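Local structure of enoyl-CoA hydratase (Mycobacterium smegmatis, 3PE8) at residues P9-D14 and R38-R43; D17-L22 and S193-N198; D161-Q166 and A171-E176. The protein probably catalyses the reversible addition of water across the double bond of 2-enoyl-CoA thioesters, as expected of an enoyl-CoA hydratase of the crotonase family, and binds zinc. All coordinates share one frame; numbering follows the deposited sequence.

Contact 1 of 3, residues P9-D14 and R38-R43; sequences PVLLVD and RSTFFR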
loop_
_atom_site.group_PDB
_atom_site.type_symbol
_atom_site.label_atom_id
_atom_site.label_comp_id
_atom_site.label_asym_id
_atom_site.label_seq_id
_atom_site.Cartn_x
_atom_site.Cartn_y
_atom_site.Cartn_z
ATOM N N PRO A 9 -2.016 -29.637 33.984
ATOM C CA PRO A 9 -2.104 -29.309 32.567
ATOM C C PRO A 9 -1.176 -28.157 32.225
ATOM O O PRO A 9 -0.913 -27.285 33.070
ATOM C CB PRO A 9 -3.552 -28.881 32.388
ATOM C CG PRO A 9 -3.971 -28.419 33.715
ATOM C CD PRO A 9 -3.245 -29.277 34.705
ATOM N N VAL A 10 -0.725 -28.139 30.984
ATOM C CA VAL A 10 0.162 -27.078 30.522
ATOM C C VAL A 10 -0.551 -25.743 30.348
ATOM O O VAL A 10 0.118 -24.727 30.217
ATOM C CB VAL A 10 0.899 -27.422 29.191
ATOM C CG1 VAL A 10 1.881 -28.596 29.407
ATOM C CG2 VAL A 10 -0.093 -27.630 28.040
ATOM N N LEU A 11 -1.893 -25.743 30.345
ATOM C CA LEU A 11 -2.692 -24.522 30.185
ATOM C C LEU A 11 -3.873 -24.582 31.128
ATOM O O LEU A 11 -4.662 -25.510 31.035
ATOM C CB LEU A 11 -3.219 -24.335 28.761
ATOM C CG LEU A 11 -3.867 -22.975 28.480
ATOM C CD1 LEU A 11 -2.842 -21.857 28.376
ATOM C CD2 LEU A 11 -4.710 -23.069 27.181
ATOM N N LEU A 12 -3.980 -23.641 32.047
ATOM C CA LEU A 12 -5.135 -23.580 32.943
ATOM C C LEU A 12 -6.212 -22.718 32.322
ATOM O O LEU A 12 -5.897 -21.716 31.652
ATOM C CB LEU A 12 -4.745 -23.040 34.315
ATOM C CG LEU A 12 -3.684 -23.867 35.031
ATOM C CD1 LEU A 12 -3.216 -23.138 36.270
ATOM C CD2 LEU A 12 -4.198 -25.255 35.388
ATOM N N VAL A 13 -7.473 -23.117 32.515
ATOM C CA VAL A 13 -8.618 -22.415 31.913
ATOM C C VAL A 13 -9.658 -22.150 32.999
ATOM O O VAL A 13 -10.062 -23.061 33.705
ATOM C CB VAL A 13 -9.247 -23.239 30.753
ATOM C CG1 VAL A 13 -10.437 -22.516 30.115
ATOM C CG2 VAL A 13 -8.197 -23.643 29.685
ATOM N N ASP A 14 -10.113 -20.891 33.103
ATOM C CA ASP A 14 -11.177 -20.495 34.011
ATOM C C ASP A 14 -12.163 -19.636 33.218
ATOM O O ASP A 14 -11.728 -18.819 32.403
ATOM C CB ASP A 14 -10.629 -19.640 35.144
ATOM C CG ASP A 14 -11.736 -19.093 36.044
ATOM O OD1 ASP A 14 -12.231 -17.966 35.809
ATOM O OD2 ASP A 14 -12.176 -19.843 36.944
ATOM N N ARG A 38 1.913 -24.863 22.662
ATOM C CA ARG A 38 1.468 -24.093 21.487
ATOM C C ARG A 38 0.145 -24.627 20.961
ATOM O O ARG A 38 -0.822 -23.885 20.785
ATOM C CB ARG A 38 2.544 -24.114 20.391
ATOM C CG ARG A 38 3.773 -23.312 20.699
ATOM C CD ARG A 38 4.789 -23.246 19.499
ATOM N NE ARG A 38 5.154 -24.502 18.813
ATOM C CZ ARG A 38 6.243 -25.244 19.045
ATOM N NH1 ARG A 38 7.118 -24.927 19.994
ATOM N NH2 ARG A 38 6.462 -26.344 18.329
ATOM N N SER A 39 0.075 -25.937 20.752
ATOM C CA SER A 39 -1.137 -26.594 20.249
ATOM C C SER A 39 -2.332 -26.290 21.142
ATOM O O SER A 39 -3.425 -25.925 20.673
ATOM C CB SER A 39 -0.936 -28.105 20.213
ATOM O OG SER A 39 -2.111 -28.765 19.743
ATOM N N THR A 40 -2.119 -26.494 22.440
ATOM C CA THR A 40 -3.174 -26.335 23.437
ATOM C C THR A 40 -3.634 -24.868 23.522
ATOM O O THR A 40 -4.842 -24.586 23.569
ATOM C CB THR A 40 -2.702 -26.860 24.822
ATOM O OG1 THR A 40 -2.331 -28.246 24.699
ATOM C CG2 THR A 40 -3.820 -26.749 25.859
ATOM N N PHE A 41 -2.678 -23.954 23.530
ATOM C CA PHE A 41 -3.002 -22.524 23.641
ATOM C C PHE A 41 -3.776 -22.017 22.436
ATOM O O PHE A 41 -4.830 -21.365 22.559
ATOM C CB PHE A 41 -1.723 -21.714 23.827
ATOM C CG PHE A 41 -1.953 -20.239 23.884
ATOM C CD1 PHE A 41 -2.587 -19.657 24.974
ATOM C CD2 PHE A 41 -1.597 -19.436 22.806
ATOM C CE1 PHE A 41 -2.825 -18.286 24.997
ATOM C CE2 PHE A 41 -1.837 -18.064 22.842
ATOM C CZ PHE A 41 -2.464 -17.511 23.943
ATOM N N PHE A 42 -3.268 -22.315 21.246
ATOM C CA PHE A 42 -3.909 -21.838 20.028
ATOM C C PHE A 42 -5.293 -22.446 19.865
ATOM O O PHE A 42 -6.227 -21.766 19.426
ATOM C CB PHE A 42 -3.003 -21.995 18.795
ATOM C CG PHE A 42 -1.773 -21.109 18.835
ATOM C CD1 PHE A 42 -1.908 -19.728 18.948
ATOM C CD2 PHE A 42 -0.493 -21.641 18.820
ATOM C CE1 PHE A 42 -0.792 -18.902 19.037
ATOM C CE2 PHE A 42 0.628 -20.800 18.908
ATOM C CZ PHE A 42 0.465 -19.431 18.981
ATOM N N ARG A 43 -5.456 -23.723 20.238
ATOM C CA ARG A 43 -6.767 -24.345 20.254
ATOM C C ARG A 43 -7.713 -23.683 21.269
ATOM O O ARG A 43 -8.879 -23.479 20.990
ATOM C CB ARG A 43 -6.658 -25.858 20.526
ATOM C CG ARG A 43 -7.998 -26.578 20.575
ATOM C CD ARG A 43 -7.807 -28.099 20.629
ATOM N NE ARG A 43 -7.197 -28.477 21.913
ATOM C CZ ARG A 43 -5.961 -28.953 22.104
ATOM N NH1 ARG A 43 -5.109 -29.161 21.089
ATOM N NH2 ARG A 43 -5.578 -29.232 23.344
#
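Leu11, at the start of the outermost strand of the sheet within this chain, and Phe41, in the middle of helix 35-50, are the pair whose CA atoms lie closest across the contact, 6.8 Å apart, so side chains have to bridge the gap. Leu11 does most of the work, with three of its carbons on the helix. Its CB rests on Thr40 CG2 at 3.8 Å. With CG anti to the backbone N (chi1 -171°), the isobutyl group reaches over to the helix and divides: CD2 settles on the helix backbone, 4.0 Å from Phe41 CA and 3.9 Å from Thr40 O, while CD1 meets the Phe41 ring at its edge, near the ring plane, 4.1 Å from CD1 of Phe41. This is a sheet-against-helix layer of the crotonase fold: strands 11-16 and 19-24 form an antiparallel pair at one margin of the main sheet, and helix 35-50 packs against them. Leu24 of the neighbouring strand touches both Leu11 and Phe41 and so continues the apolar patch, and Ala44, one turn on in the helix, also packs on Leu11. Thr40 splits its two branches by chemistry. CG2 faces Leu11, whereas OG1 is hydrogen-bonded to Glu36 O in the preceding turn of its own helix; Val10 CG2 comes up to that oxygen at 4.1 Å as a plain van der Waals neighbour, at the more open end of the contact.

Contact 2 of 3, residues D17-L22 and S193-N198; sequences DRVRTL and SIVGNN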
loop_
_atom_site.group_PDB
_atom_site.type_symbol
_atom_site.label_atom_id
_atom_site.label_comp_id
_atom_site.label_asym_id
_atom_site.label_seq_id
_atom_site.Cartn_x
_atom_site.Cartn_y
_atom_site.Cartn_z
ATOM N N ASP A 17 -17.849 -14.777 34.885
ATOM C CA ASP A 17 -18.444 -13.515 34.465
ATOM C C ASP A 17 -18.177 -13.216 32.990
ATOM O O ASP A 17 -17.919 -12.052 32.575
ATOM C CB ASP A 17 -18.003 -12.379 35.395
ATOM C CG ASP A 17 -18.465 -12.565 36.815
ATOM O OD1 ASP A 17 -19.305 -13.439 37.070
ATOM O OD2 ASP A 17 -17.943 -11.822 37.684
ATOM N N ARG A 18 -18.239 -14.301 32.207
ATOM C CA ARG A 18 -18.119 -14.270 30.743
ATOM C C ARG A 18 -16.725 -13.947 30.261
ATOM O O ARG A 18 -16.525 -13.600 29.104
ATOM C CB ARG A 18 -19.205 -13.397 30.098
ATOM C CG ARG A 18 -20.640 -13.782 30.544
ATOM C CD ARG A 18 -21.721 -13.054 29.737
ATOM N NE ARG A 18 -21.519 -13.264 28.299
ATOM C CZ ARG A 18 -21.868 -14.352 27.618
ATOM N NH1 ARG A 18 -22.519 -15.365 28.192
ATOM N NH2 ARG A 18 -21.562 -14.420 26.328
ATOM N N VAL A 19 -15.752 -14.077 31.172
ATOM C CA VAL A 19 -14.349 -13.856 30.861
ATOM C C VAL A 19 -13.578 -15.153 31.023
ATOM O O VAL A 19 -13.649 -15.785 32.071
ATOM C CB VAL A 19 -13.757 -12.750 31.759
ATOM C CG1 VAL A 19 -12.245 -12.523 31.422
ATOM C CG2 VAL A 19 -14.569 -11.434 31.638
ATOM N N ARG A 20 -12.869 -15.565 29.960
ATOM C CA ARG A 20 -12.088 -16.805 30.009
ATOM C C ARG A 20 -10.627 -16.432 30.180
ATOM O O ARG A 20 -10.073 -15.715 29.355
ATOM C CB ARG A 20 -12.251 -17.637 28.751
ATOM C CG ARG A 20 -11.417 -18.938 28.856
ATOM C CD ARG A 20 -11.913 -20.015 27.986
ATOM N NE ARG A 20 -13.253 -20.435 28.362
ATOM C CZ ARG A 20 -14.007 -21.199 27.601
ATOM N NH1 ARG A 20 -13.538 -21.626 26.419
ATOM N NH2 ARG A 20 -15.238 -21.548 28.004
ATOM N N THR A 21 -10.022 -16.903 31.271
ATOM C CA THR A 21 -8.620 -16.687 31.522
ATOM C C THR A 21 -7.853 -17.940 31.125
ATOM O O THR A 21 -8.179 -19.059 31.582
ATOM C CB THR A 21 -8.366 -16.350 33.007
ATOM O OG1 THR A 21 -9.155 -15.210 33.418
ATOM C CG2 THR A 21 -6.866 -16.038 33.253
ATOM N N LEU A 22 -6.836 -17.751 30.288
ATOM C CA LEU A 22 -5.952 -18.826 29.815
ATOM C C LEU A 22 -4.598 -18.532 30.454
ATOM O O LEU A 22 -3.999 -17.467 30.208
ATOM C CB LEU A 22 -5.835 -18.767 28.291
ATOM C CG LEU A 22 -7.149 -18.897 27.506
ATOM C CD1 LEU A 22 -6.883 -18.759 26.002
ATOM C CD2 LEU A 22 -7.865 -20.226 27.843
ATOM N N SER A 193 -15.638 -4.055 32.060
ATOM C CA SER A 193 -16.096 -2.908 31.275
ATOM C C SER A 193 -16.508 -3.292 29.863
ATOM O O SER A 193 -17.543 -2.860 29.382
ATOM C CB SER A 193 -15.052 -1.795 31.229
ATOM O OG SER A 193 -14.766 -1.345 32.520
ATOM N N ILE A 194 -15.751 -4.186 29.251
ATOM C CA ILE A 194 -16.078 -4.661 27.924
ATOM C C ILE A 194 -17.365 -5.485 27.932
ATOM O O ILE A 194 -18.229 -5.304 27.095
ATOM C CB ILE A 194 -14.916 -5.481 27.324
ATOM C CG1 ILE A 194 -13.637 -4.639 27.236
ATOM C CG2 ILE A 194 -15.311 -6.012 25.913
ATOM C CD1 ILE A 194 -12.440 -5.390 26.616
ATOM N N VAL A 195 -17.469 -6.388 28.902
ATOM C CA VAL A 195 -18.630 -7.286 29.085
ATOM C C VAL A 195 -19.920 -6.460 29.237
ATOM O O VAL A 195 -20.986 -6.861 28.774
ATOM C CB VAL A 195 -18.389 -8.267 30.247
ATOM C CG1 VAL A 195 -19.693 -9.009 30.681
ATOM C CG2 VAL A 195 -17.321 -9.290 29.848
ATOM N N GLY A 196 -19.826 -5.304 29.880
ATOM C CA GLY A 196 -20.987 -4.396 30.021
ATOM C C GLY A 196 -21.487 -3.693 28.766
ATOM O O GLY A 196 -22.573 -3.075 28.770
ATOM N N ASN A 197 -20.704 -3.734 27.690
ATOM C CA ASN A 197 -21.077 -3.118 26.429
ATOM C C ASN A 197 -21.892 -4.073 25.539
ATOM O O ASN A 197 -22.172 -5.192 25.918
ATOM C CB ASN A 197 -19.810 -2.624 25.727
ATOM C CG ASN A 197 -19.274 -1.389 26.370
ATOM O OD1 ASN A 197 -18.061 -1.236 26.536
ATOM N ND2 ASN A 197 -20.163 -0.513 26.805
ATOM N N ASN A 198 -22.349 -3.558 24.416
ATOM C CA ASN A 198 -23.068 -4.303 23.398
ATOM C C ASN A 198 -22.094 -5.237 22.713
ATOM O O ASN A 198 -21.217 -4.779 21.969
ATOM C CB ASN A 198 -23.627 -3.275 22.398
ATOM C CG ASN A 198 -24.407 -3.897 21.228
ATOM O OD1 ASN A 198 -24.081 -4.964 20.724
ATOM N ND2 ASN A 198 -25.391 -3.142 20.715
#
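Val195 carries CG1 anti to its backbone N (chi1 167°), which leaves CG2 beside that N, and this rotation turns both methyls to the turn at Asp17 and Arg18; Val19, with chi1 at 180°, presents its own CG2 to Val195 CG2. The two CG2 atoms of Val19 and Val195 stand 3.9 Å apart, one valine lying aslant the other. Asp17 puts its main chain rather than its carboxylate into the contact: its carbonyl O lies 3.9 Å from Val195 CG2 and 4.0 Å from Val195 CG1, so the oxygen sits against both methyls at once. Beside it, Arg18 adds a looser touch through CB, 4.5 Å from Val195 CG1. Asp17 and Arg18 both have positive phi, forming the tight turn of the hairpin between strands 11-16 and 19-24, and the end of helix 183-195 is laid against that turn. The charged end of Arg18 goes elsewhere, to a salt bridge with Asp55 and a hydrogen bond to Asp52 O, while Val195 also touches Asp55. On the helix side, Ile194 packs on Leu158 of the second subunit, so this end of the helix stands between the hairpin and a subunit interface. Since the valine-to-hairpin contact consists of methyl groups and one carbonyl oxygen, its cohesion is van der Waals and hydrophobic, while the polar bonds of Arg18 lie beside it.

Contact 3 of 3, residues D161-Q166 and A171-E176; sequences DYLSAQ and AGLVTE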
loop_
_atom_site.group_PDB
_atom_site.type_symbol
_atom_site.label_atom_id
_atom_site.label_comp_id
_atom_site.label_asym_id
_atom_site.label_seq_id
_atom_site.Cartn_x
_atom_site.Cartn_y
_atom_site.Cartn_z
ATOM N N ASP A 161 18.399 -6.215 25.449
ATOM C CA ASP A 161 18.205 -5.759 26.825
ATOM C C ASP A 161 16.707 -5.733 27.183
ATOM O O ASP A 161 15.815 -5.537 26.332
ATOM C CB ASP A 161 18.705 -4.309 27.025
ATOM C CG ASP A 161 20.214 -4.117 26.900
ATOM O OD1 ASP A 161 21.024 -5.052 27.087
ATOM O OD2 ASP A 161 20.560 -2.923 26.655
ATOM N N TYR A 162 16.436 -5.835 28.476
ATOM C CA TYR A 162 15.081 -5.737 28.952
ATOM C C TYR A 162 14.551 -4.309 28.918
ATOM O O TYR A 162 15.276 -3.323 29.242
ATOM C CB TYR A 162 14.968 -6.218 30.389
ATOM C CG TYR A 162 14.976 -7.698 30.600
ATOM C CD1 TYR A 162 13.966 -8.490 30.085
ATOM C CD2 TYR A 162 15.954 -8.286 31.390
ATOM C CE1 TYR A 162 13.942 -9.858 30.292
ATOM C CE2 TYR A 162 15.929 -9.689 31.620
ATOM C CZ TYR A 162 14.905 -10.437 31.062
ATOM O OH TYR A 162 14.864 -11.805 31.279
ATOM N N LEU A 163 13.284 -4.203 28.565
ATOM C CA LEU A 163 12.468 -2.999 28.696
ATOM C C LEU A 163 11.610 -3.179 29.949
ATOM O O LEU A 163 10.863 -4.159 30.055
ATOM C CB LEU A 163 11.580 -2.819 27.479
ATOM C CG LEU A 163 10.751 -1.549 27.426
ATOM C CD1 LEU A 163 11.616 -0.311 27.163
ATOM C CD2 LEU A 163 9.588 -1.692 26.418
ATOM N N SER A 164 11.694 -2.236 30.875
ATOM C CA SER A 164 10.916 -2.267 32.089
ATOM C C SER A 164 9.456 -2.007 31.859
ATOM O O SER A 164 9.048 -1.461 30.825
ATOM C CB SER A 164 11.459 -1.217 33.071
ATOM O OG SER A 164 11.135 0.123 32.660
ATOM N N ALA A 165 8.650 -2.350 32.856
ATOM C CA ALA A 165 7.211 -2.082 32.780
ATOM C C ALA A 165 6.921 -0.588 32.651
ATOM O O ALA A 165 6.044 -0.213 31.856
ATOM C CB ALA A 165 6.457 -2.681 34.001
ATOM N N GLN A 166 7.630 0.247 33.413
ATOM C CA GLN A 166 7.386 1.686 33.349
ATOM C C GLN A 166 7.768 2.244 31.995
ATOM O O GLN A 166 7.068 3.115 31.459
ATOM C CB GLN A 166 8.082 2.423 34.489
ATOM C CG GLN A 166 7.325 2.204 35.799
ATOM C CD GLN A 166 5.866 2.824 35.836
ATOM O OE1 GLN A 166 5.572 3.884 35.230
ATOM N NE2 GLN A 166 4.971 2.170 36.576
ATOM N N ALA A 171 6.289 4.142 26.506
ATOM C CA ALA A 171 6.383 3.911 25.067
ATOM C C ALA A 171 5.087 3.557 24.376
ATOM O O ALA A 171 5.025 3.633 23.140
ATOM C CB ALA A 171 7.419 2.787 24.770
ATOM N N GLY A 172 4.070 3.122 25.122
ATOM C CA GLY A 172 2.781 2.717 24.556
ATOM C C GLY A 172 2.575 1.235 24.325
ATOM O O GLY A 172 1.574 0.820 23.742
ATOM N N LEU A 173 3.524 0.431 24.787
ATOM C CA LEU A 173 3.408 -0.999 24.621
ATOM C C LEU A 173 2.324 -1.594 25.520
ATOM O O LEU A 173 1.720 -2.588 25.150
ATOM C CB LEU A 173 4.764 -1.691 24.867
ATOM C CG LEU A 173 4.829 -3.192 24.767
ATOM C CD1 LEU A 173 4.425 -3.763 23.397
ATOM C CD2 LEU A 173 6.258 -3.707 25.144
ATOM N N VAL A 174 2.140 -1.010 26.702
ATOM C CA VAL A 174 1.097 -1.425 27.635
ATOM C C VAL A 174 0.241 -0.218 27.972
ATOM O O VAL A 174 0.674 0.959 27.866
ATOM C CB VAL A 174 1.637 -2.089 28.923
ATOM C CG1 VAL A 174 2.545 -3.270 28.567
ATOM C CG2 VAL A 174 2.371 -1.064 29.825
ATOM N N THR A 175 -0.989 -0.505 28.374
ATOM C CA THR A 175 -1.945 0.558 28.705
ATOM C C THR A 175 -1.939 1.006 30.174
ATOM O O THR A 175 -2.439 2.100 30.535
ATOM C CB THR A 175 -3.382 0.168 28.359
ATOM O OG1 THR A 175 -3.836 -0.946 29.146
ATOM C CG2 THR A 175 -3.561 -0.120 26.837
ATOM N N GLU A 176 -1.376 0.160 31.037
ATOM C CA GLU A 176 -1.495 0.307 32.478
ATOM C C GLU A 176 -0.443 -0.569 33.148
ATOM O O GLU A 176 -0.163 -1.669 32.669
ATOM C CB GLU A 176 -2.913 -0.111 32.900
ATOM C CG GLU A 176 -3.264 0.132 34.324
ATOM C CD GLU A 176 -4.715 -0.225 34.674
ATOM O OE1 GLU A 176 -5.462 -0.830 33.852
ATOM O OE2 GLU A 176 -5.098 0.060 35.844
#
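Leu163 and Leu173 meet through one methyl each, CD2 to CD2 at 4.1 Å, their side chains set at a slant to one another. Both have CG anti to the backbone N (chi1 -175° and 179°) and a similar second torsion, and it is this extended first step that carries each branch across to the other. This is the closely packed, buried part: Val148 of helix 140-148 touches both leucines, Leu152 and Met156 of helix 150-159 close on Leu163, and Phe125 comes against Leu173. Farther along, the fit is looser. Val174 CG2 stands 4.3 Å from the carbonyl O of Ala165, and the CA atoms of these two residues, although the nearest pair across the segments, are 8.0 Å apart. Gln166 and Gly172 lie on the exposed side. Beyond the apolar part, polar groups of the second segment turn to the assembly: Glu176 forms salt bridges with Arg189 of its own chain and Arg155 of the second subunit, and Thr175 OG1 binds that same Arg155. The two segments run into and out of one short helix, 165-171. Ser164 N-caps it, its OG accepting from Asp167 N, and Gly172, with phi 97°, closes it in a Schellman motif, the turn that sends the chain back past its own start and on to strand 177-178 of the crotonase sheet.

In the fold
Contacts 1 and 2 are neighbours on the main sheet, their centres 19 Å apart: they share the hairpin of strands 11-16 and 19-24, where Asp14 O probably accepts a hydrogen bond from Thr21 N at 2.8 Å. In contact 1 helix 35-50 packs on this hairpin, in contact 2 the end of helix 183-195 does. Contact 3 lies across the chain's centre from contact 1, with 26 Å between centres, and about 9 Å from contact 2 at the nearest atoms; contacts 2 and 3 both touch the second subunit. Glu109 and His129 hold the zinc ion. The side chains of Phe41 in contact 1 and Leu173 in contact 3 are each about 10 Å from that of Glu109, while contact 2 lies away from the metal.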